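Local coordinates for uncharacterized SnoaL-like protein (Burkholderia thailandensis E264, PDB 3H3H) that is of unknown function but has a SnoaL-like domain of the NTF2 clan, forming a two-chain assembly in which helices pack on a curved mixed sheet, at residues Q11-E16 with V89-R94. Numbering follows the deposited sequence. Where two conformers were deposited one is given.
Sequences QQFSRE and VAIHYR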
ATOM      1  N   GLN B  11      13.576   5.502  -1.555  1.00 19.65           N
ATOM      2  CA  GLN B  11      13.880   6.584  -0.645  1.00 16.88           C
ATOM      3  C   GLN B  11      13.971   7.913  -1.334  1.00 16.28           C
ATOM      4  O   GLN B  11      13.443   8.882  -0.811  1.00 17.74           O
ATOM      5  CB  GLN B  11      15.227   6.326   0.051  1.00 20.00           C
ATOM      6  CG  GLN B  11      15.158   5.120   0.941  1.00 17.42           C
ATOM      7  CD  GLN B  11      14.282   5.346   2.110  1.00 19.41           C
ATOM      8  OE1 GLN B  11      14.434   6.349   2.829  1.00 31.31           O
ATOM      9  NE2 GLN B  11      13.343   4.430   2.337  1.00 25.26           N
ATOM     10  N   GLN B  12      14.634   7.963  -2.481  0.50 15.60           N
ATOM     11  CA  GLN B  12      14.817   9.205  -3.202  0.50 17.34           C
ATOM     12  C   GLN B  12      13.455   9.665  -3.755  0.50 16.03           C
ATOM     13  O   GLN B  12      13.144  10.866  -3.776  0.50 14.68           O
ATOM     14  CB  GLN B  12      15.876   9.039  -4.304  0.50 17.85           C
ATOM     15  CG  GLN B  12      16.231  10.330  -5.044  0.50 19.99           C
ATOM     16  CD  GLN B  12      16.736  11.422  -4.118  0.50 18.96           C
ATOM     17  OE1 GLN B  12      17.263  11.145  -3.033  0.50 19.52           O
ATOM     18  NE2 GLN B  12      16.611  12.678  -4.561  0.50 10.02           N
ATOM     19  N   PHE B  13      12.666   8.717  -4.246  1.00 14.71           N
ATOM     20  CA  PHE B  13      11.327   9.036  -4.682  1.00 15.11           C
ATOM     21  C   PHE B  13      10.551   9.630  -3.503  1.00 14.74           C
ATOM     22  O   PHE B  13       9.829  10.621  -3.616  1.00 10.52           O
ATOM     23  CB  PHE B  13      10.585   7.799  -5.218  1.00 15.11           C
ATOM     24  CG  PHE B  13       9.123   8.039  -5.455  1.00 12.09           C
ATOM     25  CD1 PHE B  13       8.695   8.727  -6.560  1.00 17.64           C
ATOM     26  CD2 PHE B  13       8.185   7.577  -4.562  1.00 13.06           C
ATOM     27  CE1 PHE B  13       7.352   9.013  -6.736  1.00 20.93           C
ATOM     28  CE2 PHE B  13       6.800   7.842  -4.764  1.00 13.64           C
ATOM     29  CZ  PHE B  13       6.413   8.547  -5.816  1.00 17.72           C
ATOM     30  N   SER B  14      10.585   8.958  -2.369  1.00 12.97           N
ATOM     31  CA  SER B  14       9.842   9.426  -1.200  1.00 15.49           C
ATOM     32  C   SER B  14      10.261  10.853  -0.773  1.00 15.29           C
ATOM     33  O   SER B  14       9.436  11.692  -0.489  1.00 13.37           O
ATOM     34  CB  SER B  14      10.027   8.435  -0.059  1.00 16.94           C
ATOM     35  OG  SER B  14       9.544   7.169  -0.420  1.00 18.29           O
ATOM     36  N   ARG B  15      11.556  11.105  -0.714  0.50 17.12           N
ATOM     37  CA  ARG B  15      12.042  12.414  -0.310  0.50 16.82           C
ATOM     38  C   ARG B  15      11.636  13.494  -1.314  0.50 15.44           C
ATOM     39  O   ARG B  15      11.270  14.597  -0.915  0.50 16.43           O
ATOM     40  CB  ARG B  15      13.568  12.385  -0.107  0.50 18.14           C
ATOM     41  CG  ARG B  15      14.190  13.724   0.269  0.50 20.59           C
ATOM     42  CD  ARG B  15      14.435  13.945   1.771  0.50 21.55           C
ATOM     43  NE  ARG B  15      15.327  15.077   1.941  0.50 27.37           N
ATOM     44  CZ  ARG B  15      16.643  14.971   2.116  0.50 21.07           C
ATOM     45  NH1 ARG B  15      17.389  16.060   2.238  0.50 32.33           N
ATOM     46  NH2 ARG B  15      17.212  13.775   2.176  0.50 25.72           N
ATOM     47  N   GLU B  16      11.666  13.192  -2.610  1.00 13.71           N
ATOM     48  CA  GLU B  16      11.270  14.185  -3.601  1.00 12.97           C
ATOM     49  C   GLU B  16       9.775  14.390  -3.544  1.00 14.09           C
ATOM     50  O   GLU B  16       9.340  15.518  -3.613  1.00 14.94           O
ATOM     51  CB  GLU B  16      11.702  13.798  -5.016  1.00 15.10           C
ATOM     52  CG  GLU B  16      13.167  13.712  -5.146  1.00 12.12           C
ATOM     53  CD  GLU B  16      13.638  13.273  -6.537  1.00 18.18           C
ATOM     54  OE1 GLU B  16      12.844  12.832  -7.379  1.00 20.78           O
ATOM     55  OE2 GLU B  16      14.844  13.312  -6.773  1.00 18.84           O
ATOM     56  N   VAL B  89       6.115   1.367  -4.409  1.00 11.76           N
ATOM     57  CA  VAL B  89       6.674   1.963  -3.205  1.00 12.69           C
ATOM     58  C   VAL B  89       5.482   2.369  -2.369  1.00 15.11           C
ATOM     59  O   VAL B  89       4.491   2.868  -2.892  1.00 13.97           O
ATOM     60  CB  VAL B  89       7.546   3.174  -3.550  1.00 16.53           C
ATOM     61  CG1 VAL B  89       7.959   3.960  -2.340  1.00 18.06           C
ATOM     62  CG2 VAL B  89       8.826   2.684  -4.287  1.00 19.20           C
ATOM     63  N   ALA B  90       5.574   2.183  -1.071  1.00 11.98           N
ATOM     64  CA  ALA B  90       4.523   2.628  -0.155  1.00  8.99           C
ATOM     65  C   ALA B  90       5.111   3.680   0.717  1.00 13.68           C
ATOM     66  O   ALA B  90       6.146   3.440   1.354  1.00 13.62           O
ATOM     67  CB  ALA B  90       4.041   1.470   0.742  1.00 11.16           C
ATOM     68  N   ILE B  91       4.513   4.863   0.704  1.00 11.57           N
ATOM     69  CA  ILE B  91       4.953   5.949   1.550  1.00 10.57           C
ATOM     70  C   ILE B  91       3.958   6.091   2.678  1.00 11.40           C
ATOM     71  O   ILE B  91       2.797   6.347   2.442  1.00 12.10           O
ATOM     72  CB  ILE B  91       5.077   7.286   0.800  1.00 13.33           C
ATOM     73  CG1 ILE B  91       6.054   7.149  -0.401  1.00 11.13           C
ATOM     74  CG2 ILE B  91       5.577   8.431   1.774  1.00 14.24           C
ATOM     75  CD1 ILE B  91       6.265   8.510  -1.173  1.00 11.72           C
ATOM     76  N   HIS B  92       4.459   6.003   3.910  1.00 12.51           N
ATOM     77  CA  HIS B  92       3.647   6.140   5.108  1.00 12.60           C
ATOM     78  C   HIS B  92       3.998   7.517   5.619  1.00 15.07           C
ATOM     79  O   HIS B  92       5.170   7.852   5.811  1.00 11.03           O
ATOM     80  CB  HIS B  92       4.006   5.000   6.059  1.00 14.42           C
ATOM     81  CG  HIS B  92       3.289   5.025   7.360  1.00 16.29           C
ATOM     82  ND1 HIS B  92       1.938   5.277   7.465  1.00 11.93           N
ATOM     83  CD2 HIS B  92       3.742   4.805   8.615  1.00 13.46           C
ATOM     84  CE1 HIS B  92       1.592   5.221   8.743  1.00 16.55           C
ATOM     85  NE2 HIS B  92       2.657   4.902   9.459  1.00 15.79           N
ATOM     86  N   TYR B  93       2.973   8.318   5.837  1.00 11.66           N
ATOM     87  CA  TYR B  93       3.201   9.688   6.243  1.00 14.28           C
ATOM     88  C   TYR B  93       2.023  10.214   7.002  1.00 13.31           C
ATOM     89  O   TYR B  93       0.978   9.559   7.094  1.00 14.02           O
ATOM     90  CB  TYR B  93       3.460  10.549   5.005  1.00 14.40           C
ATOM     91  CG  TYR B  93       2.304  10.709   4.044  1.00 13.53           C
ATOM     92  CD1 TYR B  93       2.070   9.802   3.040  1.00 14.99           C
ATOM     93  CD2 TYR B  93       1.485  11.851   4.068  1.00 11.24           C
ATOM     94  CE1 TYR B  93       1.062  10.006   2.146  1.00 13.42           C
ATOM     95  CE2 TYR B  93       0.487  12.039   3.174  1.00 12.89           C
ATOM     96  CZ  TYR B  93       0.280  11.136   2.191  1.00 13.86           C
ATOM     97  OH  TYR B  93      -0.745  11.346   1.273  1.00 14.56           O
ATOM     98  N   ARG B  94       2.255  11.315   7.695  1.00 12.36           N
ATOM     99  CA  ARG B  94       1.204  12.017   8.371  1.00 12.30           C
ATOM    100  C   ARG B  94       0.735  13.170   7.521  1.00 19.00           C
ATOM    101  O   ARG B  94       1.543  14.015   7.128  1.00 18.78           O
ATOM    102  CB  ARG B  94       1.720  12.490   9.719  1.00 13.39           C
ATOM    103  CG  ARG B  94       0.666  13.217  10.533  1.00 19.64           C
ATOM    104  CD  ARG B  94       1.237  13.406  11.937  1.00 24.85           C
ATOM    105  NE  ARG B  94       0.274  14.016  12.842  1.00 26.33           N
ATOM    106  CZ  ARG B  94       0.117  15.312  13.010  1.00 25.49           C
ATOM    107  NH1 ARG B  94       0.859  16.189  12.351  1.00 31.94           N
ATOM    108  NH2 ARG B  94      -0.799  15.736  13.872  1.00 35.18           N
TER
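I91 points from the strand toward the helix, packs against F13 and S14, and has the most surface buried of the residues in this contact. Its CG1 branch stands anti to its own carbonyl carbon (chi1 -57°) and runs on extended through chi2, which carries the terminal methyl to the helix. There CD1 lies 3.7 Å from F13 CE2 and 3.9 Å from S14 CB, so a single methyl group touches both neighbouring helix residues. F13, with CG anti to its backbone N (chi1 170°), brings its CD2 and CE2 atoms to the strand, and CD2 also comes within 4.3 Å of V89 CG1, a looser apolar contact. Both aliphatic partners meet the phenyl ring obliquely. S14 and I91 are the closest CA pair, 6.6 Å apart, which the small serine side chain probably helps to allow, although the axes of the two short segments stay 9.4 Å apart. The hydroxyl enters an apolar setting, with OG 3.5 Å from I91 CG1 and 4.1 Å from V89 CG1. Its polar needs are met elsewhere, by hydrogen bonds with A10 O one turn back in the helix and with T82 OG1 on the adjoining strand 78-84. A serine buried against aliphatic carbons thus also ties the helix to the sheet. V89 and I91, two positions apart, both present their side chains to the helix, whereas A90 between them points away and packs on L102 of the second subunit. Residues 11-16 run at 44° to residues 89-94, and helix 7-22 lies over one face of the mixed sheet, in the helix-on-sheet layering of the NTF2-like fold; F105 and F107 of strand 100-107 meet the F13 ring edge-to-face, W79 of strand 78-84 touches S14, and the W17 ring of the same helix meets that of F13.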